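PDB 5DL8: benzoate transport porin BenP from Acinetobacter baumannii AB307-0294, which forms an outer-membrane beta-barrel of the OprD family and probably acts as a porin for small solutes such as benzoate. Local coordinates for residues 28-33 with 50-55; 83-88 with 146-151; 112-117 with 174-179. One frame throughout, in Å; residues are numbered along the deposited sequence.

Contact 1: residues 28-33 with 50-55; sequences FTLKNA and WSQAAS
Ala53 O accepts two N-H groups, which reach it from opposite faces of its carbonyl plane. Lys31 N comes from the partner strand at 3.2 Å from Ala53 O, and Gln52 NE2 comes from the preceding side chain at 3.1 Å from Ala53 O. The Gln52 chain bends at its second torsion (chi2 67°), which leans the amide across toward strand 25-39, while NE2 still reaches Ala53 O. This turns Gln52 OE1 toward Asn32, whose ND2 donates to it at 3.0 Å. The two amide planes stand 53° apart. The other end of the Asn32 amide is held as well: Trp50 NE1 donates to Asn32 OD1 at 2.8 Å, with the oxygen at the edge of the indole. Asn32 is thus fixed in rotation by one bond as donor and one as acceptor. Leu30 CD2 packs on Ala54 CB at 3.9 Å on the same face of the strands.

The other face carries Thr29, Lys31, Ala33, Ser51, Ala53 and Ser55. Here a water links Thr29 OG1 and Ser55 OG, and a second links Ala33 O to Ser51 OG. Ser51 OG also bonds to Gln147, and Lys31 NZ to Gln147 O, so this face meets the loop inside the barrel. Between the two faces runs an antiparallel ladder, with hydrogen-bonded pairs Thr29-Ser55, Lys31-Ala53 and Ala33-Ser51. The strands belong to the hairpin 25-39 and 47-65. Strand 394-406 pairs with the other edge of 25-39, and strand 72-87 with the other edge of 47-65.

Contact 2: residues 83-88 with 146-151; sequences QYAVRL and RQLLTS
The polar part of this contact is one hydrogen bond. Leu149 N donates to Gln83 OE1 at 2.9 Å, and the N-H points nearly straight at the oxygen (162°). The donor lies 16° from the plane of the side-chain amide. The Gln83 chain runs extended beyond CG (chi2 172°), which carries the amide across from the strand to the loop backbone. Leu148 CB and Leu149 CB lie beside the same oxygen, with Gln83 OE1 3.5 Å from Leu149 CB.

The apolar part centres on Leu148. Both its methyls press on the base of the glutamine from the loop side: CD2 lies 3.8 Å from Gln83 CB, and CD1 rests against Gln83 C and O. Ala85 CB meets the loop at two points, 3.9 Å from Gln147 CG and 4.1 Å from Leu148 CG. The amide end of Gln147 is bonded elsewhere, to Ser51.

Gln83 and Ala85 point toward the loop, while Tyr84 and Val86 point away from it. This alternation fits a barrel wall strand with one face turned inward. The loop 146-151 packs against that inner face, as inward-folded loops do in the constricted channels of porins.

Contact 3: residues 112-117 with 174-179; sequences YLKYGA and KVSPRN
Lys114 reaches from its strand to the end of strand 165-176 at Ser176 and the loop that follows at Pro177 and Arg178. Its CB points toward that segment. From there CG, CD and CE run extended, with chi2 169° and chi3 166°. CE is the first atom to meet the loop, passing 3.5 Å from Pro177 O and 3.6 Å from Arg178 O. A bend at the last torsion (chi4 -71°) then sets NZ among oxygens. The shortest bond of this ammonium group across the contact runs from Lys114 NZ to Pro177 O at 2.7 Å, with the nitrogen above the carbonyl plane. Ser176 adds two weak bonds, one to its OG at 3.0 Å from Lys114 NZ and one to its O. Glu180 O also accepts from NZ. Lys114 is buried, and its ammonium group sits among carbonyl oxygens and one hydroxyl, which probably stabilise its charge. Ser176 OG has a further partner in Asp182 O.

Tyr112 holds the next residue of the loop. Its OH donates to Arg178 O at 2.7 Å, and that oxygen lies at the ring edge, in plane. The same hydroxyl is bonded to Leu148 N, so it ties two loop pieces to the strand. The Arg178 guanidinium forms a salt bridge with Asp143.

Side chains from strand 107-123 thus pin the loop after strand 165-176, typical of a porin barrel whose loops fold into the lumen.

Contact 1 joins two neighbouring wall strands through a backbone ladder, and its outward residues are partly or fully exposed. Contacts 2 and 3 are buried, and in both side chains of a wall strand hold loop or turn backbone. Strands 25-39, 47-65, 72-87 and 107-123 follow one another in the barrel wall, so contact 1 and the first segments of contacts 2 and 3 lie side by side. Contacts 1 and 2 touch, as do contacts 2 and 3, while contacts 1 and 3 stay about 6 Å apart at their nearest atoms. Contact 2 relies on a neutral amide and leucine packing, whereas contact 3 uses a lysine and a tyrosine. Loop 146-151 links all three.

Contact 1: residues 28-33 with 50-55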
ATOM      1  N   PHE A  28       9.084  -4.562 -17.577  1.00 32.94           N
ATOM      2  CA  PHE A  28       9.825  -5.728 -17.149  1.00 32.68           C
ATOM      3  C   PHE A  28      10.586  -5.402 -15.890  1.00 30.05           C
ATOM      4  O   PHE A  28      11.307  -4.417 -15.828  1.00 28.97           O
ATOM      5  CB  PHE A  28      10.872  -6.147 -18.203  1.00 35.86           C
ATOM      6  CG  PHE A  28      11.651  -7.355 -17.804  1.00 37.08           C
ATOM      7  CD1 PHE A  28      11.032  -8.562 -17.653  1.00 39.18           C
ATOM      8  CD2 PHE A  28      12.985  -7.280 -17.531  1.00 39.58           C
ATOM      9  CE1 PHE A  28      11.726  -9.685 -17.181  1.00 41.16           C
ATOM     10  CE2 PHE A  28      13.700  -8.408 -17.111  1.00 39.85           C
ATOM     11  CZ  PHE A  28      13.079  -9.602 -16.931  1.00 39.32           C
ATOM     12  N   THR A  29      10.461  -6.269 -14.899  1.00 28.92           N
ATOM     13  CA  THR A  29      11.198  -6.113 -13.663  1.00 27.39           C
ATOM     14  C   THR A  29      11.916  -7.419 -13.208  1.00 26.27           C
ATOM     15  O   THR A  29      11.574  -8.504 -13.575  1.00 26.81           O
ATOM     16  CB  THR A  29      10.351  -5.601 -12.447  1.00 26.20           C
ATOM     17  OG1 THR A  29       9.504  -6.621 -11.986  1.00 24.15           O
ATOM     18  CG2 THR A  29       9.483  -4.338 -12.716  1.00 27.46           C
ATOM     19  N   LEU A  30      12.900  -7.175 -12.335  1.00 26.18           N
ATOM     20  CA  LEU A  30      13.669  -8.074 -11.527  1.00 26.10           C
ATOM     21  C   LEU A  30      13.781  -7.479 -10.125  1.00 25.68           C
ATOM     22  O   LEU A  30      14.005  -6.280  -9.897  1.00 25.35           O
ATOM     23  CB  LEU A  30      15.107  -8.349 -12.086  1.00 26.24           C
ATOM     24  CG  LEU A  30      15.238  -8.881 -13.514  1.00 27.03           C
ATOM     25  CD1 LEU A  30      16.655  -8.749 -14.028  1.00 28.49           C
ATOM     26  CD2 LEU A  30      14.831 -10.308 -13.626  1.00 27.31           C
ATOM     27  N   LYS A  31      13.624  -8.390  -9.186  1.00 26.39           N
ATOM     28  CA  LYS A  31      13.809  -8.114  -7.782  1.00 27.57           C
ATOM     29  C   LYS A  31      14.552  -9.283  -7.026  1.00 27.09           C
ATOM     30  O   LYS A  31      14.006 -10.412  -6.846  1.00 28.07           O
ATOM     31  CB  LYS A  31      12.419  -7.933  -7.142  1.00 26.90           C
ATOM     32  CG  LYS A  31      12.552  -7.280  -5.738  1.00 29.24           C
ATOM     33  CD  LYS A  31      11.215  -7.017  -5.032  1.00 30.55           C
ATOM     34  CE  LYS A  31      10.593  -5.698  -5.531  1.00 33.58           C
ATOM     35  NZ  LYS A  31       9.193  -5.529  -4.897  1.00 36.42           N
ATOM     36  N   ASN A  32      15.665  -8.937  -6.450  1.00 26.98           N
ATOM     37  CA  ASN A  32      16.419  -9.765  -5.537  1.00 27.63           C
ATOM     38  C   ASN A  32      16.111  -9.158  -4.194  1.00 26.59           C
ATOM     39  O   ASN A  32      16.545  -8.038  -3.919  1.00 25.45           O
ATOM     40  CB  ASN A  32      17.920  -9.638  -5.798  1.00 30.16           C
ATOM     41  CG  ASN A  32      18.808 -10.670  -4.994  1.00 32.32           C
ATOM     42  OD1 ASN A  32      19.103 -10.535  -3.799  1.00 31.21           O
ATOM     43  ND2 ASN A  32      19.292 -11.664  -5.710  1.00 35.61           N
ATOM     44  N   ALA A  33      15.449  -9.927  -3.335  1.00 25.35           N
ATOM     45  CA  ALA A  33      14.904  -9.398  -2.067  1.00 23.91           C
ATOM     46  C   ALA A  33      15.386 -10.211  -0.900  1.00 24.36           C
ATOM     47  O   ALA A  33      15.118 -11.417  -0.841  1.00 24.03           O
ATOM     48  CB  ALA A  33      13.338  -9.444  -2.080  1.00 23.32           C
ATOM     49  N   TRP A  50      15.102 -14.817   1.300  1.00 27.66           N
ATOM     50  CA  TRP A  50      15.919 -14.336   0.229  1.00 29.17           C
ATOM     51  C   TRP A  50      15.243 -14.950  -0.949  1.00 27.69           C
ATOM     52  O   TRP A  50      15.084 -16.210  -1.028  1.00 28.25           O
ATOM     53  CB  TRP A  50      17.419 -14.878   0.307  1.00 33.19           C
ATOM     54  CG  TRP A  50      18.338 -14.199  -0.662  1.00 36.62           C
ATOM     55  CD1 TRP A  50      18.253 -12.879  -1.082  1.00 36.90           C
ATOM     56  CD2 TRP A  50      19.405 -14.782  -1.388  1.00 38.91           C
ATOM     57  NE1 TRP A  50      19.214 -12.621  -1.990  1.00 38.76           N
ATOM     58  CE2 TRP A  50      19.939 -13.770  -2.207  1.00 40.66           C
ATOM     59  CE3 TRP A  50      19.970 -16.064  -1.420  1.00 43.89           C
ATOM     60  CZ2 TRP A  50      21.024 -13.969  -3.035  1.00 42.86           C
ATOM     61  CZ3 TRP A  50      21.046 -16.321  -2.298  1.00 46.31           C
ATOM     62  CH2 TRP A  50      21.558 -15.246  -3.113  1.00 47.67           C
ATOM     63  N   SER A  51      14.902 -14.080  -1.894  1.00 25.33           N
ATOM     64  CA  SER A  51      14.246 -14.517  -3.130  1.00 24.79           C
ATOM     65  C   SER A  51      14.669 -13.716  -4.345  1.00 23.32           C
ATOM     66  O   SER A  51      15.095 -12.545  -4.172  1.00 22.80           O
ATOM     67  CB  SER A  51      12.717 -14.537  -2.960  1.00 23.29           C
ATOM     68  OG  SER A  51      12.205 -13.291  -2.586  1.00 22.97           O
ATOM     69  N   GLN A  52      14.554 -14.363  -5.520  1.00 24.14           N
ATOM     70  CA  GLN A  52      14.745 -13.701  -6.830  1.00 26.90           C
ATOM     71  C   GLN A  52      13.473 -13.824  -7.632  1.00 26.78           C
ATOM     72  O   GLN A  52      12.912 -14.936  -7.679  1.00 26.48           O
ATOM     73  CB  GLN A  52      15.882 -14.322  -7.641  1.00 30.01           C
ATOM     74  CG  GLN A  52      16.098 -13.733  -8.999  1.00 32.88           C
ATOM     75  CD  GLN A  52      16.600 -12.278  -8.882  1.00 34.05           C
ATOM     76  OE1 GLN A  52      17.562 -11.986  -8.156  1.00 36.82           O
ATOM     77  NE2 GLN A  52      15.945 -11.370  -9.564  1.00 34.30           N
ATOM     78  N   ALA A  53      13.032 -12.684  -8.225  1.00 25.54           N
ATOM     79  CA  ALA A  53      11.789 -12.614  -8.991  1.00 25.36           C
ATOM     80  C   ALA A  53      12.031 -11.991 -10.361  1.00 25.81           C
ATOM     81  O   ALA A  53      12.998 -11.235 -10.549  1.00 26.12           O
ATOM     82  CB  ALA A  53      10.730 -11.784  -8.242  1.00 23.81           C
ATOM     83  N   ALA A  54      11.182 -12.380 -11.314  1.00 26.30           N
ATOM     84  CA  ALA A  54      11.073 -11.787 -12.644  1.00 27.69           C
ATOM     85  C   ALA A  54       9.553 -11.585 -12.938  1.00 27.19           C
ATOM     86  O   ALA A  54       8.750 -12.427 -12.582  1.00 24.80           O
ATOM     87  CB  ALA A  54      11.696 -12.635 -13.724  1.00 28.94           C
ATOM     88  N   SER A  55       9.235 -10.428 -13.536  1.00 28.41           N
ATOM     89  CA  SER A  55       7.869 -10.035 -13.796  1.00 29.97           C
ATOM     90  C   SER A  55       7.710  -9.252 -15.064  1.00 32.19           C
ATOM     91  O   SER A  55       8.628  -8.549 -15.485  1.00 35.12           O
ATOM     92  CB  SER A  55       7.332  -9.158 -12.673  1.00 29.54           C
ATOM     93  OG  SER A  55       7.385  -9.800 -11.424  1.00 27.57           O
TER
HETATM   94  O   HOH W   1      10.028  -8.981 -10.486  1.00 22.79           O
HETATM   95  O   HOH W   2      12.502 -12.531   0.014  1.00 20.47           O

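Contact 2: residues 83-88 with 146-151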
ATOM      1  N   GLN A  83       4.003 -12.608 -12.647  1.00 27.91           N
ATOM      2  CA  GLN A  83       5.080 -12.373 -11.664  1.00 26.76           C
ATOM      3  C   GLN A  83       5.475 -13.700 -11.067  1.00 27.36           C
ATOM      4  O   GLN A  83       4.627 -14.523 -10.727  1.00 27.98           O
ATOM      5  CB  GLN A  83       4.612 -11.457 -10.525  1.00 26.10           C
ATOM      6  CG  GLN A  83       3.851 -10.147 -10.851  1.00 24.33           C
ATOM      7  CD  GLN A  83       3.307  -9.489  -9.583  1.00 23.08           C
ATOM      8  OE1 GLN A  83       4.039  -9.001  -8.688  1.00 21.33           O
ATOM      9  NE2 GLN A  83       1.975  -9.574  -9.444  1.00 23.02           N
ATOM     10  N   TYR A  84       6.776 -13.924 -10.960  1.00 28.90           N
ATOM     11  CA  TYR A  84       7.324 -15.210 -10.556  1.00 28.93           C
ATOM     12  C   TYR A  84       8.515 -14.995  -9.689  1.00 28.01           C
ATOM     13  O   TYR A  84       9.422 -14.259 -10.097  1.00 27.64           O
ATOM     14  CB  TYR A  84       7.753 -15.981 -11.767  1.00 30.55           C
ATOM     15  CG  TYR A  84       8.346 -17.298 -11.422  1.00 33.43           C
ATOM     16  CD1 TYR A  84       7.551 -18.297 -10.788  1.00 34.97           C
ATOM     17  CD2 TYR A  84       9.696 -17.600 -11.724  1.00 36.42           C
ATOM     18  CE1 TYR A  84       8.072 -19.544 -10.479  1.00 36.49           C
ATOM     19  CE2 TYR A  84      10.214 -18.867 -11.427  1.00 37.92           C
ATOM     20  CZ  TYR A  84       9.386 -19.827 -10.822  1.00 37.48           C
ATOM     21  OH  TYR A  84       9.905 -21.010 -10.403  1.00 39.52           O
ATOM     22  N   ALA A  85       8.525 -15.635  -8.504  1.00 25.88           N
ATOM     23  CA  ALA A  85       9.648 -15.578  -7.582  1.00 24.96           C
ATOM     24  C   ALA A  85      10.089 -17.013  -7.149  1.00 27.79           C
ATOM     25  O   ALA A  85       9.265 -17.894  -6.943  1.00 26.73           O
ATOM     26  CB  ALA A  85       9.285 -14.825  -6.355  1.00 23.60           C
ATOM     27  N   VAL A  86      11.411 -17.195  -7.009  1.00 29.01           N
ATOM     28  CA  VAL A  86      12.019 -18.378  -6.412  1.00 29.69           C
ATOM     29  C   VAL A  86      12.658 -18.086  -5.074  1.00 27.33           C
ATOM     30  O   VAL A  86      13.423 -17.105  -4.961  1.00 25.43           O
ATOM     31  CB  VAL A  86      13.128 -18.891  -7.338  1.00 33.04           C
ATOM     32  CG1 VAL A  86      13.859 -20.120  -6.767  1.00 34.91           C
ATOM     33  CG2 VAL A  86      12.460 -19.357  -8.606  1.00 35.67           C
ATOM     34  N   ARG A  87      12.337 -18.911  -4.056  1.00 25.61           N
ATOM     35  CA  ARG A  87      13.060 -18.833  -2.797  1.00 25.22           C
ATOM     36  C   ARG A  87      14.528 -19.321  -2.926  1.00 27.25           C
ATOM     37  O   ARG A  87      14.795 -20.398  -3.406  1.00 29.10           O
ATOM     38  CB  ARG A  87      12.403 -19.653  -1.699  1.00 24.60           C
ATOM     39  CG  ARG A  87      13.112 -19.462  -0.364  1.00 24.36           C
ATOM     40  CD  ARG A  87      12.248 -19.835   0.866  1.00 25.29           C
ATOM     41  NE  ARG A  87      11.579 -21.063   0.748  1.00 25.19           N
ATOM     42  CZ  ARG A  87      12.185 -22.295   0.840  1.00 27.17           C
ATOM     43  NH1 ARG A  87      13.493 -22.455   1.078  1.00 28.32           N
ATOM     44  NH2 ARG A  87      11.463 -23.407   0.700  1.00 26.05           N
ATOM     45  N   LEU A  88      15.471 -18.566  -2.417  1.00 28.88           N
ATOM     46  CA  LEU A  88      16.873 -18.985  -2.415  1.00 30.43           C
ATOM     47  C   LEU A  88      17.436 -19.397  -1.086  1.00 28.27           C
ATOM     48  O   LEU A  88      18.444 -20.142  -1.052  1.00 29.18           O
ATOM     49  CB  LEU A  88      17.774 -17.807  -2.932  1.00 32.23           C
ATOM     50  CG  LEU A  88      17.478 -17.180  -4.304  1.00 34.71           C
ATOM     51  CD1 LEU A  88      18.194 -15.802  -4.479  1.00 35.90           C
ATOM     52  CD2 LEU A  88      17.902 -18.141  -5.405  1.00 36.35           C
ATOM     53  N   ARG A 146       7.414  -5.924  -0.313  1.00 28.35           N
ATOM     54  CA  ARG A 146       8.115  -7.198  -0.047  1.00 29.17           C
ATOM     55  C   ARG A 146       8.680  -7.801  -1.363  1.00 27.61           C
ATOM     56  O   ARG A 146       9.580  -7.185  -1.933  1.00 29.20           O
ATOM     57  CB  ARG A 146       7.175  -8.139   0.721  1.00 29.34           C
ATOM     58  CG  ARG A 146       6.689  -7.678   2.097  1.00 28.98           C
ATOM     59  CD  ARG A 146       7.817  -7.307   2.981  1.00 29.78           C
ATOM     60  NE  ARG A 146       7.447  -7.328   4.399  1.00 32.35           N
ATOM     61  CZ  ARG A 146       6.667  -6.423   5.052  1.00 35.30           C
ATOM     62  NH1 ARG A 146       6.075  -5.372   4.441  1.00 32.66           N
ATOM     63  NH2 ARG A 146       6.427  -6.640   6.343  1.00 34.81           N
ATOM     64  N   GLN A 147       8.099  -8.903  -1.862  1.00 23.80           N
ATOM     65  CA  GLN A 147       8.544  -9.489  -3.077  1.00 22.73           C
ATOM     66  C   GLN A 147       7.520  -9.285  -4.180  1.00 22.26           C
ATOM     67  O   GLN A 147       7.490  -8.179  -4.784  1.00 22.00           O
ATOM     68  CB  GLN A 147       8.960 -10.959  -2.847  1.00 22.14           C
ATOM     69  CG  GLN A 147       9.470 -11.727  -4.037  1.00 22.70           C
ATOM     70  CD  GLN A 147      10.464 -10.963  -4.896  1.00 24.11           C
ATOM     71  OE1 GLN A 147      10.069 -10.109  -5.692  1.00 26.74           O
ATOM     72  NE2 GLN A 147      11.754 -11.316  -4.803  1.00 25.13           N
ATOM     73  N   LEU A 148       6.647 -10.239  -4.449  1.00 23.07           N
ATOM     74  CA  LEU A 148       5.578  -9.981  -5.504  1.00 23.72           C
ATOM     75  C   LEU A 148       4.486  -8.963  -4.963  1.00 23.38           C
ATOM     76  O   LEU A 148       4.454  -8.673  -3.737  1.00 22.26           O
ATOM     77  CB  LEU A 148       5.025 -11.277  -6.065  1.00 24.92           C
ATOM     78  CG  LEU A 148       6.083 -12.300  -6.575  1.00 26.24           C
ATOM     79  CD1 LEU A 148       5.408 -13.482  -7.274  1.00 27.75           C
ATOM     80  CD2 LEU A 148       7.029 -11.545  -7.535  1.00 27.85           C
ATOM     81  N   LEU A 149       3.687  -8.408  -5.868  1.00 24.37           N
ATOM     82  CA  LEU A 149       2.760  -7.264  -5.603  1.00 25.67           C
ATOM     83  C   LEU A 149       1.278  -7.733  -5.540  1.00 24.83           C
ATOM     84  O   LEU A 149       0.774  -8.616  -6.296  1.00 24.67           O
ATOM     85  CB  LEU A 149       2.843  -6.307  -6.743  1.00 29.20           C
ATOM     86  CG  LEU A 149       3.934  -5.236  -6.851  1.00 33.02           C
ATOM     87  CD1 LEU A 149       5.261  -5.645  -6.333  1.00 32.99           C
ATOM     88  CD2 LEU A 149       4.062  -4.636  -8.244  1.00 33.55           C
ATOM     89  N   THR A 150       0.584  -7.192  -4.566  1.00 23.96           N
ATOM     90  CA  THR A 150      -0.875  -7.390  -4.377  1.00 23.03           C
ATOM     91  C   THR A 150      -1.630  -6.811  -5.580  1.00 22.76           C
ATOM     92  O   THR A 150      -1.293  -5.750  -6.100  1.00 23.70           O
ATOM     93  CB  THR A 150      -1.293  -6.722  -3.046  1.00 23.04           C
ATOM     94  OG1 THR A 150      -0.420  -7.241  -2.048  1.00 22.85           O
ATOM     95  CG2 THR A 150      -2.807  -6.952  -2.596  1.00 22.21           C
ATOM     96  N   SER A 151      -2.584  -7.556  -6.086  1.00 23.08           N
ATOM     97  CA  SER A 151      -3.605  -7.041  -6.986  1.00 23.76           C
ATOM     98  C   SER A 151      -4.970  -7.597  -6.575  1.00 24.46           C
ATOM     99  O   SER A 151      -5.054  -8.382  -5.584  1.00 24.81           O
ATOM    100  CB  SER A 151      -3.220  -7.420  -8.402  1.00 23.96           C
ATOM    101  OG  SER A 151      -3.316  -8.828  -8.627  1.00 24.00           O
TER

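Contact 3: residues 112-117 with 174-179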
ATOM      1  N   TYR A 112       6.661 -19.132  -6.207  1.00 28.72           N
ATOM      2  CA  TYR A 112       5.235 -18.859  -6.434  1.00 27.84           C
ATOM      3  C   TYR A 112       5.096 -17.971  -7.657  1.00 27.60           C
ATOM      4  O   TYR A 112       6.027 -17.247  -8.005  1.00 26.64           O
ATOM      5  CB  TYR A 112       4.519 -18.270  -5.213  1.00 26.70           C
ATOM      6  CG  TYR A 112       4.750 -16.819  -4.832  1.00 26.09           C
ATOM      7  CD1 TYR A 112       6.028 -16.347  -4.596  1.00 25.75           C
ATOM      8  CD2 TYR A 112       3.633 -15.965  -4.483  1.00 27.09           C
ATOM      9  CE1 TYR A 112       6.279 -15.108  -4.124  1.00 25.42           C
ATOM     10  CE2 TYR A 112       3.865 -14.626  -4.061  1.00 27.40           C
ATOM     11  CZ  TYR A 112       5.182 -14.205  -3.857  1.00 26.44           C
ATOM     12  OH  TYR A 112       5.446 -12.906  -3.423  1.00 26.88           O
ATOM     13  N   LEU A 113       3.943 -18.155  -8.310  1.00 27.26           N
ATOM     14  CA  LEU A 113       3.577 -17.571  -9.553  1.00 27.91           C
ATOM     15  C   LEU A 113       2.256 -16.887  -9.403  1.00 27.67           C
ATOM     16  O   LEU A 113       1.282 -17.587  -8.962  1.00 28.44           O
ATOM     17  CB  LEU A 113       3.342 -18.675 -10.589  1.00 28.38           C
ATOM     18  CG  LEU A 113       2.882 -18.217 -11.974  1.00 29.43           C
ATOM     19  CD1 LEU A 113       3.945 -17.466 -12.738  1.00 28.78           C
ATOM     20  CD2 LEU A 113       2.488 -19.474 -12.753  1.00 31.96           C
ATOM     21  N   LYS A 114       2.209 -15.602  -9.797  1.00 27.21           N
ATOM     22  CA  LYS A 114       0.910 -14.840  -9.984  1.00 27.37           C
ATOM     23  C   LYS A 114       0.712 -14.534 -11.488  1.00 28.16           C
ATOM     24  O   LYS A 114       1.701 -14.414 -12.212  1.00 26.81           O
ATOM     25  CB  LYS A 114       0.989 -13.548  -9.267  1.00 26.48           C
ATOM     26  CG  LYS A 114       1.133 -13.573  -7.771  1.00 25.87           C
ATOM     27  CD  LYS A 114       1.465 -12.186  -7.294  1.00 24.23           C
ATOM     28  CE  LYS A 114       1.290 -12.047  -5.802  1.00 24.32           C
ATOM     29  NZ  LYS A 114      -0.193 -12.075  -5.434  1.00 25.85           N
ATOM     30  N   TYR A 115      -0.537 -14.405 -11.925  1.00 29.30           N
ATOM     31  CA  TYR A 115      -0.900 -13.877 -13.196  1.00 31.92           C
ATOM     32  C   TYR A 115      -2.360 -13.336 -13.176  1.00 32.18           C
ATOM     33  O   TYR A 115      -3.177 -13.735 -12.357  1.00 30.45           O
ATOM     34  CB  TYR A 115      -0.734 -14.885 -14.348  1.00 35.35           C
ATOM     35  CG  TYR A 115      -1.569 -16.138 -14.190  1.00 39.35           C
ATOM     36  CD1 TYR A 115      -1.104 -17.195 -13.438  1.00 43.75           C
ATOM     37  CD2 TYR A 115      -2.825 -16.291 -14.820  1.00 43.73           C
ATOM     38  CE1 TYR A 115      -1.865 -18.373 -13.277  1.00 46.09           C
ATOM     39  CE2 TYR A 115      -3.591 -17.451 -14.678  1.00 45.30           C
ATOM     40  CZ  TYR A 115      -3.078 -18.483 -13.895  1.00 47.76           C
ATOM     41  OH  TYR A 115      -3.702 -19.678 -13.701  1.00 52.89           O
ATOM     42  N   GLY A 116      -2.647 -12.455 -14.140  1.00 32.86           N
ATOM     43  CA  GLY A 116      -3.963 -11.854 -14.345  1.00 33.72           C
ATOM     44  C   GLY A 116      -4.124 -11.216 -15.722  1.00 34.38           C
ATOM     45  O   GLY A 116      -3.156 -11.068 -16.505  1.00 33.20           O
ATOM     46  N   ALA A 117      -5.368 -10.861 -16.010  1.00 34.17           N
ATOM     47  CA  ALA A 117      -5.720 -10.159 -17.245  1.00 35.32           C
ATOM     48  C   ALA A 117      -6.895  -9.293 -16.975  1.00 35.05           C
ATOM     49  O   ALA A 117      -7.605  -9.495 -15.996  1.00 34.47           O
ATOM     50  CB  ALA A 117      -6.007 -11.128 -18.378  1.00 36.89           C
ATOM     51  N   LYS A 174     -12.354 -10.242  -5.054  1.00 30.09           N
ATOM     52  CA  LYS A 174     -11.251 -11.031  -4.656  1.00 29.28           C
ATOM     53  C   LYS A 174      -9.972 -10.201  -4.586  1.00 26.94           C
ATOM     54  O   LYS A 174      -9.830  -9.206  -5.273  1.00 26.61           O
ATOM     55  CB  LYS A 174     -11.023 -12.191  -5.640  1.00 30.63           C
ATOM     56  CG  LYS A 174     -12.177 -13.136  -6.038  1.00 33.60           C
ATOM     57  CD  LYS A 174     -12.310 -14.271  -5.083  1.00 35.16           C
ATOM     58  CE  LYS A 174     -12.915 -15.527  -5.696  1.00 39.21           C
ATOM     59  NZ  LYS A 174     -14.205 -15.255  -6.344  1.00 42.76           N
ATOM     60  N   VAL A 175      -9.055 -10.694  -3.768  1.00 25.79           N
ATOM     61  CA  VAL A 175      -7.737 -10.110  -3.556  1.00 26.49           C
ATOM     62  C   VAL A 175      -6.703 -11.232  -3.731  1.00 25.28           C
ATOM     63  O   VAL A 175      -6.932 -12.399  -3.331  1.00 26.27           O
ATOM     64  CB  VAL A 175      -7.563  -9.436  -2.142  1.00 25.43           C
ATOM     65  CG1 VAL A 175      -7.897 -10.402  -1.004  1.00 26.19           C
ATOM     66  CG2 VAL A 175      -6.119  -8.976  -1.959  1.00 25.16           C
ATOM     67  N   SER A 176      -5.579 -10.914  -4.331  1.00 24.54           N
ATOM     68  CA  SER A 176      -4.403 -11.873  -4.333  1.00 23.46           C
ATOM     69  C   SER A 176      -3.312 -11.236  -3.578  1.00 22.76           C
ATOM     70  O   SER A 176      -2.611 -10.358  -4.114  1.00 21.78           O
ATOM     71  CB  SER A 176      -3.885 -12.105  -5.734  1.00 24.30           C
ATOM     72  OG  SER A 176      -2.961 -13.209  -5.764  1.00 24.86           O
ATOM     73  N   PRO A 177      -3.198 -11.552  -2.314  1.00 23.05           N
ATOM     74  CA  PRO A 177      -2.153 -10.886  -1.493  1.00 22.93           C
ATOM     75  C   PRO A 177      -0.679 -11.008  -1.996  1.00 23.21           C
ATOM     76  O   PRO A 177      -0.374 -11.891  -2.780  1.00 22.65           O
ATOM     77  CB  PRO A 177      -2.330 -11.559  -0.089  1.00 23.11           C
ATOM     78  CG  PRO A 177      -3.745 -11.921  -0.058  1.00 23.93           C
ATOM     79  CD  PRO A 177      -4.037 -12.418  -1.473  1.00 24.40           C
ATOM     80  N   ARG A 178       0.184 -10.094  -1.545  1.00 23.16           N
ATOM     81  CA  ARG A 178       1.560 -10.026  -1.979  1.00 25.01           C
ATOM     82  C   ARG A 178       2.309 -11.437  -1.842  1.00 26.05           C
ATOM     83  O   ARG A 178       3.085 -11.768  -2.675  1.00 26.10           O
ATOM     84  CB  ARG A 178       2.303  -8.938  -1.212  1.00 24.34           C
ATOM     85  CG  ARG A 178       2.615  -9.311   0.213  1.00 25.69           C
ATOM     86  CD  ARG A 178       3.022  -8.139   1.030  1.00 27.52           C
ATOM     87  NE  ARG A 178       3.411  -8.517   2.410  1.00 30.91           N
ATOM     88  CZ  ARG A 178       3.461  -7.644   3.457  1.00 33.38           C
ATOM     89  NH1 ARG A 178       3.028  -6.325   3.273  1.00 30.14           N
ATOM     90  NH2 ARG A 178       3.878  -8.067   4.694  1.00 32.26           N
ATOM     91  N   ASN A 179       1.930 -12.256  -0.851  1.00 26.73           N
ATOM     92  CA  ASN A 179       2.591 -13.499  -0.540  1.00 27.09           C
ATOM     93  C   ASN A 179       1.775 -14.669  -0.951  1.00 28.89           C
ATOM     94  O   ASN A 179       1.972 -15.753  -0.340  1.00 29.44           O
ATOM     95  CB  ASN A 179       2.954 -13.582   0.985  1.00 26.85           C
ATOM     96  CG  ASN A 179       1.718 -13.597   1.924  1.00 28.42           C
ATOM     97  OD1 ASN A 179       0.786 -12.870   1.743  1.00 29.16           O
ATOM     98  ND2 ASN A 179       1.782 -14.363   2.976  1.00 30.26           N
TER